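Local coordinates for monosaccharide ABC transporter substrate-binding protein, CUT2 family (Bradyrhizobium sp., PDB 4YHS) that probably binds a monosaccharide or related small polar solute outside the inner membrane and delivers it to an ABC importer of the CUT2 family, at residues 25-30 with 49-54; 29-34 with 321-326; 59-64 with 87-92; 250-255 with 273-278; 291-296 with 327-332. One frame throughout, in Å; residues are numbered along the deposited sequence.

Contact 1: residues 25-30 with 49-54; sequences EWYPYD and YVPLEK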
# COMPACT_ATOMS: atom_id res chain seq x y z
N GLU A 25 -14.24 -11.00 12.61
CA GLU A 25 -13.15 -11.33 11.70
C GLU A 25 -12.90 -10.16 10.78
O GLU A 25 -13.69 -9.22 10.73
CB GLU A 25 -13.49 -12.57 10.88
CG GLU A 25 -13.78 -13.82 11.73
CD GLU A 25 -12.51 -14.57 12.10
OE1 GLU A 25 -11.44 -13.93 12.17
OE2 GLU A 25 -12.59 -15.81 12.29
N TRP A 26 -11.80 -10.22 10.05
CA TRP A 26 -11.41 -9.15 9.18
C TRP A 26 -12.29 -9.11 7.93
O TRP A 26 -12.46 -8.05 7.32
CB TRP A 26 -9.95 -9.29 8.78
CG TRP A 26 -9.61 -10.49 7.91
CD1 TRP A 26 -9.18 -11.72 8.34
CD2 TRP A 26 -9.65 -10.55 6.48
NE1 TRP A 26 -8.96 -12.54 7.26
CE2 TRP A 26 -9.24 -11.85 6.11
CE3 TRP A 26 -10.00 -9.64 5.47
CZ2 TRP A 26 -9.14 -12.25 4.78
CZ3 TRP A 26 -9.93 -10.05 4.15
CH2 TRP A 26 -9.49 -11.35 3.82
N TYR A 27 -12.85 -10.27 7.59
CA TYR A 27 -13.68 -10.42 6.42
C TYR A 27 -15.19 -10.40 6.78
O TYR A 27 -15.54 -10.62 7.94
CB TYR A 27 -13.34 -11.73 5.72
CG TYR A 27 -13.49 -12.95 6.58
CD1 TYR A 27 -12.44 -13.40 7.36
CD2 TYR A 27 -14.69 -13.67 6.61
CE1 TYR A 27 -12.56 -14.53 8.15
CE2 TYR A 27 -14.83 -14.80 7.39
CZ TYR A 27 -13.76 -15.23 8.16
OH TYR A 27 -13.87 -16.37 8.94
N PRO A 28 -16.08 -10.16 5.80
CA PRO A 28 -15.76 -9.80 4.41
C PRO A 28 -15.17 -8.41 4.31
O PRO A 28 -15.45 -7.57 5.17
CB PRO A 28 -17.12 -9.89 3.70
CG PRO A 28 -18.14 -9.75 4.80
CD PRO A 28 -17.52 -10.43 5.96
N TYR A 29 -14.35 -8.17 3.29
CA TYR A 29 -13.63 -6.90 3.20
C TYR A 29 -13.91 -6.27 1.85
O TYR A 29 -13.90 -6.94 0.83
CB TYR A 29 -12.13 -7.13 3.40
CG TYR A 29 -11.36 -5.92 3.94
CD1 TYR A 29 -11.32 -5.66 5.29
CD2 TYR A 29 -10.68 -5.05 3.09
CE1 TYR A 29 -10.66 -4.57 5.80
CE2 TYR A 29 -9.98 -3.95 3.61
CZ TYR A 29 -9.99 -3.73 4.98
OH TYR A 29 -9.35 -2.65 5.56
N ASP A 30 -14.16 -4.96 1.86
CA ASP A 30 -14.40 -4.22 0.64
C ASP A 30 -13.14 -4.26 -0.19
O ASP A 30 -12.07 -3.88 0.29
CB ASP A 30 -14.78 -2.77 0.93
CG ASP A 30 -16.20 -2.63 1.47
OD1 ASP A 30 -17.02 -3.56 1.30
OD2 ASP A 30 -16.50 -1.57 2.03
N TYR A 49 -14.53 -9.23 -0.46
CA TYR A 49 -13.59 -10.33 -0.49
C TYR A 49 -13.91 -11.27 0.66
O TYR A 49 -13.96 -10.84 1.81
CB TYR A 49 -12.13 -9.88 -0.39
CG TYR A 49 -11.22 -11.04 -0.68
CD1 TYR A 49 -10.86 -11.94 0.32
CD2 TYR A 49 -10.77 -11.28 -1.96
CE1 TYR A 49 -10.07 -13.04 0.03
CE2 TYR A 49 -9.98 -12.37 -2.25
CZ TYR A 49 -9.62 -13.25 -1.26
OH TYR A 49 -8.84 -14.35 -1.58
N VAL A 50 -14.17 -12.53 0.32
CA VAL A 50 -14.44 -13.57 1.29
C VAL A 50 -13.41 -14.69 1.22
O VAL A 50 -13.33 -15.39 0.22
CB VAL A 50 -15.85 -14.17 1.07
CG1 VAL A 50 -16.15 -15.18 2.13
CG2 VAL A 50 -16.88 -13.06 1.07
N PRO A 51 -12.63 -14.87 2.29
CA PRO A 51 -11.66 -15.97 2.26
C PRO A 51 -12.29 -17.30 2.66
O PRO A 51 -13.49 -17.35 3.04
CB PRO A 51 -10.63 -15.52 3.29
CG PRO A 51 -11.47 -14.86 4.34
CD PRO A 51 -12.58 -14.16 3.58
N LEU A 52 -11.51 -18.37 2.53
CA LEU A 52 -11.92 -19.68 3.02
C LEU A 52 -11.99 -19.68 4.54
O LEU A 52 -11.28 -18.92 5.20
CB LEU A 52 -10.94 -20.76 2.56
CG LEU A 52 -10.80 -20.99 1.05
CD1 LEU A 52 -9.65 -21.97 0.78
CD2 LEU A 52 -12.09 -21.50 0.42
N GLU A 53 -12.85 -20.55 5.08
CA GLU A 53 -12.89 -20.77 6.52
C GLU A 53 -11.64 -21.48 7.04
O GLU A 53 -11.09 -21.08 8.07
CB GLU A 53 -14.16 -21.57 6.90
CG GLU A 53 -15.42 -20.71 6.90
CD GLU A 53 -15.29 -19.50 7.82
OE1 GLU A 53 -15.31 -19.70 9.06
OE2 GLU A 53 -15.14 -18.36 7.32
N LYS A 54 -11.21 -22.50 6.31
CA LYS A 54 -10.04 -23.30 6.68
C LYS A 54 -9.39 -23.90 5.45
O LYS A 54 -10.08 -24.15 4.45
CB LYS A 54 -10.42 -24.44 7.64
CG LYS A 54 -10.43 -24.07 9.12
CD LYS A 54 -9.04 -23.78 9.65
CE LYS A 54 -9.05 -23.53 11.15
NZ LYS A 54 -7.67 -23.34 11.67
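The antiparallel hydrogen-bonded bridge of Y29 with Y49 joins the start of strand 29-35 to the end of strand 43-49, and side-chain packing continues beyond it. Two backbone bonds close the bridge: Y49 N reaches Y29 O at 2.7 Å and is almost straight at 173°, while Y29 N donates to Y49 O at 3.1 Å. The peptide bond between Y27 and P28 is cis, and on the far side of it P51 lies over the Y27 ring. CG of P51 stands over one face of the phenol, 3.8 Å from the ring centroid, a CH-pi contact, and P51 CD meets Y27 CB at 3.3 Å. The same P51 CG touches W26 CZ2 at 3.5 Å, and the rim of that indole, at CH2, reaches CD1 of Y49. With CG of Y27 set between the backbone N and the carbonyl carbon (chi1 58°), the phenol extends along the loop toward E53, whose OE2 lies 2.9 Å from Y27 OH in a weak and unsettled hydrogen bond. With an alanine here, P51 CG would probably lose the aromatic face it rests on and E53 its hydroxyl neighbour. Helices 71-87 and 299-314 flank the contact: E83 takes the W26 NE1 bond, D308 holds Y49 OH, and R86 packs on W26, Y27 and P51.

Contact 2: residues 29-34 with 321-326; sequences YDAAKI and KHVGPK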
# COMPACT_ATOMS: atom_id res chain seq x y z
N TYR A 29 -14.35 -8.17 3.29
CA TYR A 29 -13.63 -6.90 3.20
C TYR A 29 -13.91 -6.27 1.85
O TYR A 29 -13.90 -6.94 0.83
CB TYR A 29 -12.13 -7.13 3.40
CG TYR A 29 -11.36 -5.92 3.94
CD1 TYR A 29 -11.32 -5.66 5.29
CD2 TYR A 29 -10.68 -5.05 3.09
CE1 TYR A 29 -10.66 -4.57 5.80
CE2 TYR A 29 -9.98 -3.95 3.61
CZ TYR A 29 -9.99 -3.73 4.98
OH TYR A 29 -9.35 -2.65 5.56
N ASP A 30 -14.16 -4.96 1.86
CA ASP A 30 -14.40 -4.22 0.64
C ASP A 30 -13.14 -4.26 -0.19
O ASP A 30 -12.07 -3.88 0.29
CB ASP A 30 -14.78 -2.77 0.93
CG ASP A 30 -16.20 -2.63 1.47
OD1 ASP A 30 -17.02 -3.56 1.30
OD2 ASP A 30 -16.50 -1.57 2.03
N ALA A 31 -13.30 -4.72 -1.43
CA ALA A 31 -12.19 -4.87 -2.37
C ALA A 31 -12.60 -4.39 -3.77
O ALA A 31 -13.77 -4.04 -4.02
CB ALA A 31 -11.73 -6.35 -2.40
N ALA A 32 -11.62 -4.36 -4.68
CA ALA A 32 -11.82 -4.01 -6.08
C ALA A 32 -11.03 -4.99 -6.92
O ALA A 32 -9.82 -5.11 -6.73
CB ALA A 32 -11.37 -2.57 -6.36
N LYS A 33 -11.71 -5.68 -7.83
CA LYS A 33 -11.02 -6.64 -8.68
C LYS A 33 -10.92 -6.09 -10.06
O LYS A 33 -11.72 -5.24 -10.48
CB LYS A 33 -11.73 -7.98 -8.70
CG LYS A 33 -13.13 -7.96 -9.23
CD LYS A 33 -13.72 -9.37 -9.14
CE LYS A 33 -15.12 -9.43 -9.70
NZ LYS A 33 -15.12 -9.50 -11.18
N ILE A 34 -9.95 -6.64 -10.79
CA ILE A 34 -9.64 -6.20 -12.13
C ILE A 34 -9.97 -7.32 -13.13
O ILE A 34 -9.56 -8.46 -12.94
CB ILE A 34 -8.17 -5.80 -12.25
CG1 ILE A 34 -7.84 -4.70 -11.25
CG2 ILE A 34 -7.86 -5.37 -13.69
CD1 ILE A 34 -8.57 -3.38 -11.51
N LYS A 321 -8.61 -13.47 -9.23
CA LYS A 321 -7.25 -13.52 -9.75
C LYS A 321 -6.46 -12.23 -9.58
O LYS A 321 -5.23 -12.26 -9.39
CB LYS A 321 -7.28 -13.90 -11.23
CG LYS A 321 -5.94 -14.11 -11.88
CD LYS A 321 -6.10 -14.94 -13.16
CE LYS A 321 -4.79 -15.01 -13.94
NZ LYS A 321 -4.79 -16.04 -15.02
N HIS A 322 -7.14 -11.09 -9.67
CA HIS A 322 -6.47 -9.82 -9.61
C HIS A 322 -7.32 -8.86 -8.75
O HIS A 322 -8.38 -8.39 -9.16
CB HIS A 322 -6.22 -9.32 -11.03
CG HIS A 322 -5.46 -8.04 -11.12
ND1 HIS A 322 -5.01 -7.55 -12.33
CD2 HIS A 322 -5.12 -7.12 -10.20
CE1 HIS A 322 -4.41 -6.39 -12.14
NE2 HIS A 322 -4.46 -6.10 -10.86
N VAL A 323 -6.87 -8.62 -7.52
CA VAL A 323 -7.68 -7.86 -6.57
C VAL A 323 -6.83 -7.07 -5.56
O VAL A 323 -5.70 -7.44 -5.23
CB VAL A 323 -8.68 -8.82 -5.82
CG1 VAL A 323 -7.95 -9.89 -4.99
CG2 VAL A 323 -9.72 -8.07 -4.98
N GLY A 324 -7.39 -5.96 -5.12
CA GLY A 324 -6.84 -5.18 -4.02
C GLY A 324 -7.92 -4.74 -3.06
O GLY A 324 -9.10 -4.66 -3.43
N PRO A 325 -7.54 -4.47 -1.80
CA PRO A 325 -8.50 -3.82 -0.92
C PRO A 325 -9.01 -2.51 -1.54
O PRO A 325 -8.27 -1.85 -2.27
CB PRO A 325 -7.69 -3.54 0.34
CG PRO A 325 -6.61 -4.55 0.32
CD PRO A 325 -6.26 -4.72 -1.11
N LYS A 326 -10.25 -2.17 -1.28
CA LYS A 326 -10.80 -0.89 -1.72
C LYS A 326 -10.18 0.21 -0.90
O LYS A 326 -10.25 0.24 0.32
CB LYS A 326 -12.32 -0.88 -1.58
CG LYS A 326 -12.98 0.40 -2.00
CD LYS A 326 -13.15 0.42 -3.50
CE LYS A 326 -13.83 1.70 -4.01
NZ LYS A 326 -13.74 1.77 -5.49
O HOH W 1 -11.50 -1.67 2.08
O HOH W 2 -9.69 -10.55 -11.10
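Backbone bonds between A32 and G324 lie at the middle of an antiparallel ladder joining strand 29-35 to strand 322-331. A32 N donates to G324 O at 2.8 Å, and G324 N returns the bond to A32 O at 3.0 Å; I34 N to H322 O and K326 N to D30 O extend the ladder on either side. Water supplements both ends: one molecule donates to D30 O and K326 O, and another donates to I34 O while accepting from H322 N.

Among the side chains, the clearest match is I34 against H322. The imidazole presents a face to I34 CB, which sits over the ring centre 3.6 Å from the centroid as a CH-pi contact. With I34 CG1 anti to the carbonyl carbon (chi1 -58°), CG1 lies over the NE2 and CD2 side of the ring and CG2 by ND1 and CE1. H322 ND1 is hydrogen-bonded to the backbone N of F38. Smaller apolar contacts follow: A31 CB meets V323 CG2 at 3.7 Å, and P325 CB touches the edge of the Y29 ring at CE2, 4.0 Å away.

Strand 43-49 continues the sheet beyond strand 29-35, strand 158-160 pairs with 322-331, and helix 299-314 packs on Y29, V323 and P325.

Contact 3: residues 59-64 with 87-92; sequences WKLCVS and LGVKMN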
# COMPACT_ATOMS: atom_id res chain seq x y z
N TRP A 59 -0.87 -26.74 3.97
CA TRP A 59 -0.07 -26.31 2.84
C TRP A 59 1.18 -25.57 3.31
O TRP A 59 1.14 -24.83 4.28
CB TRP A 59 -0.88 -25.41 1.91
CG TRP A 59 -2.12 -26.07 1.38
CD1 TRP A 59 -3.41 -25.82 1.76
CD2 TRP A 59 -2.17 -27.08 0.39
NE1 TRP A 59 -4.27 -26.63 1.05
CE2 TRP A 59 -3.53 -27.42 0.21
CE3 TRP A 59 -1.20 -27.75 -0.36
CZ2 TRP A 59 -3.94 -28.38 -0.70
CZ3 TRP A 59 -1.61 -28.71 -1.26
CH2 TRP A 59 -2.97 -29.02 -1.43
N LYS A 60 2.30 -25.82 2.64
CA LYS A 60 3.52 -25.04 2.86
C LYS A 60 3.61 -23.85 1.91
O LYS A 60 3.59 -24.02 0.69
CB LYS A 60 4.75 -25.91 2.67
CG LYS A 60 4.99 -26.93 3.78
CD LYS A 60 6.38 -27.60 3.66
CE LYS A 60 7.58 -26.63 3.75
NZ LYS A 60 8.07 -26.40 5.15
N LEU A 61 3.74 -22.65 2.47
CA LEU A 61 3.80 -21.42 1.68
C LEU A 61 5.13 -20.75 1.89
O LEU A 61 5.46 -20.37 3.02
CB LEU A 61 2.70 -20.43 2.07
CG LEU A 61 1.25 -20.94 2.03
CD1 LEU A 61 0.29 -19.82 2.39
CD2 LEU A 61 0.90 -21.55 0.69
N CYS A 62 5.90 -20.60 0.82
CA CYS A 62 7.14 -19.81 0.89
C CYS A 62 6.76 -18.37 0.64
O CYS A 62 6.08 -18.07 -0.36
CB CYS A 62 8.18 -20.31 -0.12
SG CYS A 62 9.58 -19.19 -0.29
N VAL A 63 7.17 -17.46 1.53
CA VAL A 63 6.85 -16.04 1.38
C VAL A 63 8.17 -15.28 1.31
O VAL A 63 8.97 -15.34 2.24
CB VAL A 63 5.96 -15.50 2.53
CG1 VAL A 63 5.52 -14.05 2.21
CG2 VAL A 63 4.75 -16.39 2.70
N SER A 64 8.37 -14.55 0.21
CA SER A 64 9.61 -13.80 -0.05
C SER A 64 9.35 -12.29 -0.05
O SER A 64 8.57 -11.77 -0.86
CB SER A 64 10.20 -14.25 -1.39
OG SER A 64 11.24 -13.40 -1.84
N LEU A 87 -6.01 -20.01 8.75
CA LEU A 87 -6.37 -21.06 7.76
C LEU A 87 -5.78 -22.41 8.11
O LEU A 87 -6.24 -23.44 7.61
CB LEU A 87 -5.91 -20.65 6.35
CG LEU A 87 -6.74 -19.54 5.69
CD1 LEU A 87 -6.11 -19.11 4.36
CD2 LEU A 87 -8.18 -19.97 5.50
N GLY A 88 -4.79 -22.42 9.00
CA GLY A 88 -4.13 -23.67 9.36
C GLY A 88 -3.00 -24.10 8.44
O GLY A 88 -2.78 -25.30 8.25
N VAL A 89 -2.26 -23.15 7.87
CA VAL A 89 -1.22 -23.51 6.92
C VAL A 89 0.13 -23.07 7.48
O VAL A 89 0.17 -22.34 8.46
CB VAL A 89 -1.49 -22.91 5.51
CG1 VAL A 89 -2.76 -23.52 4.92
CG2 VAL A 89 -1.56 -21.38 5.54
N LYS A 90 1.21 -23.55 6.87
CA LYS A 90 2.57 -23.30 7.34
C LYS A 90 3.28 -22.32 6.46
O LYS A 90 3.57 -22.60 5.30
CB LYS A 90 3.40 -24.60 7.36
CG LYS A 90 2.80 -25.78 8.13
CD LYS A 90 3.79 -26.97 8.17
CE LYS A 90 3.14 -28.32 7.82
NZ LYS A 90 2.97 -28.56 6.34
N MSE A 91 3.59 -21.17 7.03
CA MSE A 91 4.31 -20.12 6.34
C MSE A 91 5.79 -20.23 6.66
O MSE A 91 6.16 -20.50 7.79
CB MSE A 91 3.78 -18.73 6.75
CG MSE A 91 4.79 -17.58 6.47
SE MSE A 91 4.27 -15.96 7.32
CE MSE A 91 5.03 -16.41 9.06
N ASN A 92 6.64 -20.04 5.65
CA ASN A 92 8.08 -19.92 5.84
C ASN A 92 8.45 -18.61 5.16
O ASN A 92 8.43 -18.53 3.93
CB ASN A 92 8.82 -21.14 5.25
CG ASN A 92 10.24 -20.83 4.83
OD1 ASN A 92 11.02 -20.24 5.57
ND2 ASN A 92 10.59 -21.25 3.61
O HOH W 3 6.32 -23.64 4.76
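Parallel pairing of K60, L61 and C62 with K90, M91 and N92 sets a closely packed apolar face against one that opens to solvent at its lysine end. Four backbone bonds zip the strands together, running from K90 N to W59 O at one end to V63 N to N92 O at the other; between them, L61 N lies 2.8 Å from K90 O.

On the apolar face V89 straddles the start of the pair, its CG1 meeting the edge of the W59 indole in plane, 4.0 Å from CD1, while CG2 touches L61 CD1. That second branch of V89 lies between the backbone N and the carbonyl carbon, which turns it toward the leucine. Further along, V63 CG2 lies 4.0 Å from CG of M91, a selenomethionine whose chain then leads away.

The other face carries K60, K90, C62 and N92. At its exposed end K90 NZ comes within 3.6 Å of K60 CG, but K60 NZ and K90 NZ stay 5.7 Å apart; K90 NZ hydrogen-bonds to the backbone O of P58. A water donates to K90 O and accepts a weak bond from K60 NZ. Helix 102-115 covers the opposite end, where its C112 forms a disulfide with C62 and touches N92.

The pair closes a beta-alpha-beta unit through helix 71-87, which ends in a Schellman motif at G88 and packs on V63, V89 and M91; helix 299-314 lies against W59 and L61, and strand 119-122 adds the next parallel partner.

Contact 4: residues 250-255 with 273-278; sequences GTAVTA and LLAFYM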
# COMPACT_ATOMS: atom_id res chain seq x y z
N GLY A 250 1.20 15.44 0.33
CA GLY A 250 2.27 14.75 -0.36
C GLY A 250 2.62 13.44 0.31
O GLY A 250 1.74 12.77 0.83
N THR A 251 3.89 13.06 0.31
CA THR A 251 4.24 11.78 0.90
C THR A 251 3.97 11.79 2.40
O THR A 251 3.86 12.85 3.05
CB THR A 251 5.71 11.39 0.69
OG1 THR A 251 6.53 12.19 1.54
CG2 THR A 251 6.14 11.56 -0.79
N ALA A 252 3.89 10.60 2.97
CA ALA A 252 3.74 10.48 4.42
C ALA A 252 4.90 11.15 5.13
O ALA A 252 4.73 11.79 6.16
CB ALA A 252 3.64 9.00 4.83
N VAL A 253 6.10 11.01 4.57
CA VAL A 253 7.27 11.67 5.13
C VAL A 253 7.05 13.19 5.20
O VAL A 253 7.42 13.86 6.18
CB VAL A 253 8.52 11.35 4.28
CG1 VAL A 253 9.73 12.14 4.79
CG2 VAL A 253 8.78 9.85 4.34
N THR A 254 6.48 13.74 4.14
CA THR A 254 6.19 15.16 4.04
C THR A 254 5.19 15.61 5.12
O THR A 254 5.39 16.61 5.84
CB THR A 254 5.57 15.52 2.67
OG1 THR A 254 6.32 14.92 1.60
CG2 THR A 254 5.57 17.01 2.48
N ALA A 255 4.10 14.86 5.23
CA ALA A 255 3.04 15.20 6.21
C ALA A 255 3.58 15.08 7.63
O ALA A 255 3.31 15.95 8.46
CB ALA A 255 1.86 14.30 6.04
N LEU A 273 -2.75 19.23 6.79
CA LEU A 273 -1.78 18.30 6.21
C LEU A 273 -2.46 17.03 5.71
O LEU A 273 -3.34 16.49 6.38
CB LEU A 273 -0.71 17.97 7.23
CG LEU A 273 -0.11 19.18 7.93
CD1 LEU A 273 0.87 18.75 9.01
CD2 LEU A 273 0.61 20.07 6.90
N LEU A 274 -2.02 16.55 4.55
CA LEU A 274 -2.51 15.27 4.06
C LEU A 274 -1.35 14.48 3.49
O LEU A 274 -0.38 15.07 3.01
CB LEU A 274 -3.60 15.47 2.99
CG LEU A 274 -4.96 16.05 3.35
CD1 LEU A 274 -4.98 17.57 3.27
CD2 LEU A 274 -5.99 15.46 2.42
N ALA A 275 -1.45 13.15 3.59
CA ALA A 275 -0.52 12.25 2.93
C ALA A 275 -1.30 11.42 1.91
O ALA A 275 -2.52 11.26 2.06
CB ALA A 275 0.19 11.34 3.95
N PHE A 276 -0.64 10.91 0.87
CA PHE A 276 -1.33 10.02 -0.07
C PHE A 276 -1.02 8.54 0.20
O PHE A 276 -1.36 7.67 -0.61
CB PHE A 276 -1.06 10.38 -1.55
CG PHE A 276 0.37 10.24 -2.00
CD1 PHE A 276 0.85 9.04 -2.53
CD2 PHE A 276 1.22 11.34 -1.98
CE1 PHE A 276 2.17 8.93 -2.99
CE2 PHE A 276 2.51 11.24 -2.46
CZ PHE A 276 3.00 10.04 -2.95
N TYR A 277 -0.48 8.27 1.38
CA TYR A 277 -0.36 6.88 1.83
C TYR A 277 -0.19 6.83 3.37
O TYR A 277 -0.05 7.87 4.04
CB TYR A 277 0.79 6.15 1.06
CG TYR A 277 2.20 6.63 1.28
CD1 TYR A 277 3.00 6.09 2.29
CD2 TYR A 277 2.77 7.58 0.45
CE1 TYR A 277 4.29 6.50 2.48
CE2 TYR A 277 4.07 8.03 0.65
CZ TYR A 277 4.83 7.48 1.65
OH TYR A 277 6.11 7.91 1.86
N MSE A 278 -0.27 5.62 3.93
CA MSE A 278 -0.41 5.46 5.38
C MSE A 278 0.85 4.92 6.05
O MSE A 278 1.48 4.00 5.51
CB MSE A 278 -1.58 4.50 5.68
CG MSE A 278 -1.85 4.27 7.14
SE MSE A 278 -2.42 5.93 8.07
CE MSE A 278 -4.06 6.31 7.07
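A252, at the first turn of helix 252-264, presses its methyl group onto the ring of Y277. A252 CB stands over one face of the phenol, offset toward the rim and 3.5 Å from CE1, while A252 N also lies over the ring. T251 CB approaches Y277 OH at 3.7 Å. Both F276 and Y277 have CG between the backbone N and the carbonyl carbon (chi1 63° and 65°), bringing their rings back to the start of the helix. F276 fits beside the glycine, its CD2 reaching G250 O at 3.2 Å, and its CE2 comes near T251 CG2. On the strand side, the A275 methyl nestles between A252 CA, 3.7 Å away, and A255 CB at 4.0 Å, a close fit of three alanines.

Two backbone bonds fix the spacing, G250 N to L274 O and F276 N to G250 O. Losing the phenol of Y277 to an alanine is likely to open a gap beside A252 CB and T251 CB and take away a group lying beside the bound bis-tris.

Strand 247-250, helix 252-264 and strand 272-275 form a beta-alpha-beta unit of a parallel sheet, and the bis-tris, probably from the crystallisation liquor, may mark the ligand pocket of this periplasmic binding protein.

Contact 5: residues 291-296 with 327-332; sequences IMAAPA and IFVVDS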
# COMPACT_ATOMS: atom_id res chain seq x y z
N ILE A 291 -2.63 15.93 11.64
CA ILE A 291 -2.70 15.61 10.21
C ILE A 291 -4.16 15.35 9.89
O ILE A 291 -4.85 14.70 10.68
CB ILE A 291 -1.83 14.38 9.85
CG1 ILE A 291 -0.34 14.69 10.08
CG2 ILE A 291 -2.09 13.98 8.42
CD1 ILE A 291 0.59 13.59 9.80
N MSE A 292 -4.65 15.87 8.77
CA MSE A 292 -6.08 15.78 8.49
C MSE A 292 -6.52 14.41 7.96
O MSE A 292 -7.56 13.87 8.38
CB MSE A 292 -6.52 16.83 7.48
CG MSE A 292 -8.00 16.67 7.05
SE MSE A 292 -8.47 18.21 5.90
CE MSE A 292 -9.23 19.29 7.28
N ALA A 293 -5.77 13.88 7.01
CA ALA A 293 -6.24 12.68 6.29
C ALA A 293 -5.15 12.00 5.48
O ALA A 293 -4.18 12.64 5.07
CB ALA A 293 -7.38 13.06 5.35
N ALA A 294 -5.35 10.71 5.21
CA ALA A 294 -4.52 9.94 4.30
C ALA A 294 -5.30 8.68 3.88
O ALA A 294 -6.06 8.16 4.67
CB ALA A 294 -3.18 9.54 4.95
N PRO A 295 -5.09 8.19 2.66
CA PRO A 295 -5.71 6.92 2.25
C PRO A 295 -5.01 5.72 2.88
O PRO A 295 -3.81 5.79 3.17
CB PRO A 295 -5.52 6.89 0.75
CG PRO A 295 -4.25 7.63 0.52
CD PRO A 295 -4.25 8.75 1.57
N ALA A 296 -5.75 4.64 3.06
CA ALA A 296 -5.15 3.39 3.51
C ALA A 296 -5.33 2.35 2.43
O ALA A 296 -6.43 2.22 1.89
CB ALA A 296 -5.77 2.94 4.80
N ILE A 327 -9.58 1.16 -1.60
CA ILE A 327 -8.88 2.23 -0.90
C ILE A 327 -9.91 3.24 -0.38
O ILE A 327 -10.86 3.57 -1.08
CB ILE A 327 -7.87 2.90 -1.84
CG1 ILE A 327 -6.74 1.93 -2.14
CG2 ILE A 327 -7.33 4.20 -1.21
CD1 ILE A 327 -5.99 2.27 -3.43
N PHE A 328 -9.69 3.70 0.85
CA PHE A 328 -10.56 4.67 1.50
C PHE A 328 -9.71 5.64 2.29
O PHE A 328 -8.59 5.31 2.71
CB PHE A 328 -11.59 4.01 2.43
CG PHE A 328 -10.98 3.16 3.53
CD1 PHE A 328 -10.68 1.82 3.31
CD2 PHE A 328 -10.76 3.68 4.80
CE1 PHE A 328 -10.14 1.02 4.32
CE2 PHE A 328 -10.20 2.89 5.80
CZ PHE A 328 -9.90 1.56 5.56
N VAL A 329 -10.25 6.84 2.48
CA VAL A 329 -9.49 7.90 3.13
C VAL A 329 -9.81 7.85 4.62
O VAL A 329 -10.97 7.87 5.01
CB VAL A 329 -9.81 9.27 2.54
CG1 VAL A 329 -9.16 10.37 3.34
CG2 VAL A 329 -9.36 9.33 1.06
N VAL A 330 -8.76 7.82 5.43
CA VAL A 330 -8.88 7.88 6.87
C VAL A 330 -8.72 9.31 7.41
O VAL A 330 -7.73 10.00 7.07
CB VAL A 330 -7.82 6.97 7.50
CG1 VAL A 330 -7.86 7.06 9.02
CG2 VAL A 330 -8.06 5.53 7.04
N ASP A 331 -9.65 9.71 8.29
CA ASP A 331 -9.59 11.03 8.92
C ASP A 331 -10.17 10.95 10.32
O ASP A 331 -10.44 9.85 10.80
CB ASP A 331 -10.35 12.09 8.10
CG ASP A 331 -11.82 11.83 7.95
OD1 ASP A 331 -12.42 10.98 8.66
OD2 ASP A 331 -12.42 12.53 7.10
N SER A 332 -10.36 12.08 10.98
CA SER A 332 -10.82 12.02 12.38
C SER A 332 -12.16 11.33 12.50
O SER A 332 -12.44 10.69 13.53
CB SER A 332 -10.94 13.42 12.99
OG SER A 332 -9.66 14.01 13.08
O HOH W 4 -9.20 14.60 10.36
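P295 and V329 face each other in an antiparallel non-hydrogen-bonded pair, their CA atoms 4.0 Å apart, and the side chains sort onto opposite faces from there. With A293 and P295 lies V329, flanked by I327. The chi1 of V329 (172°) places CG1 opposite the backbone N, and this branch reaches diagonally across to the methyl of A293, CG1 to CB 3.8 Å. P295 CB instead meets CG2 of I327, also at 3.8 Å.

The other face holds A294, A296, F328 and V330. V330 CG2 lies 4.1 Å from A296 CB, and the F328 ring brings CZ obliquely to the same methyl at 4.4 Å. A293 and A296 thus receive larger groups of the partner strand.

Backbone bonds fix this pairing. V330 N donates to A294 O at 2.8 Å, A294 N returns to V330 O, and A296 N meets F328 O. Near the far end, D331 CB touches M292 O, a carbonyl that also accepts from a water that in turn accepts from S332 N; D331 OD2 is hydrogen-bonded to Y174 OH of helix 164-178.

Strand 322-331, broken by a bulge or short loop, also pairs with strand 29-35, consistent with the inter-domain connections of two-domain periplasmic binding proteins.

Overall arrangement
Along the chain, contacts 1, 3, 4 and 5 follow in series, whereas contact 2 joins the beginning to the end, encloses contacts 3 and 4 and interleaves with contact 5. Contacts 1 and 2 share Y29, D30 and strand 29-35, with centres about 12 Å apart; strand 322-331 then links contact 2 to contact 5, about 19 Å away between centres. Contact 3 belongs to the same mixed sheet, but its centre is about 33 Å from that of contact 4, which lies in the separate four-strand parallel sheet. Contacts 4 and 5, about 10 Å between centres, meet through probable backbone hydrogen bonds, L273 with M292 and A275 with A293. Strand 322-331 thus probably forms one of the connections between the two lobes.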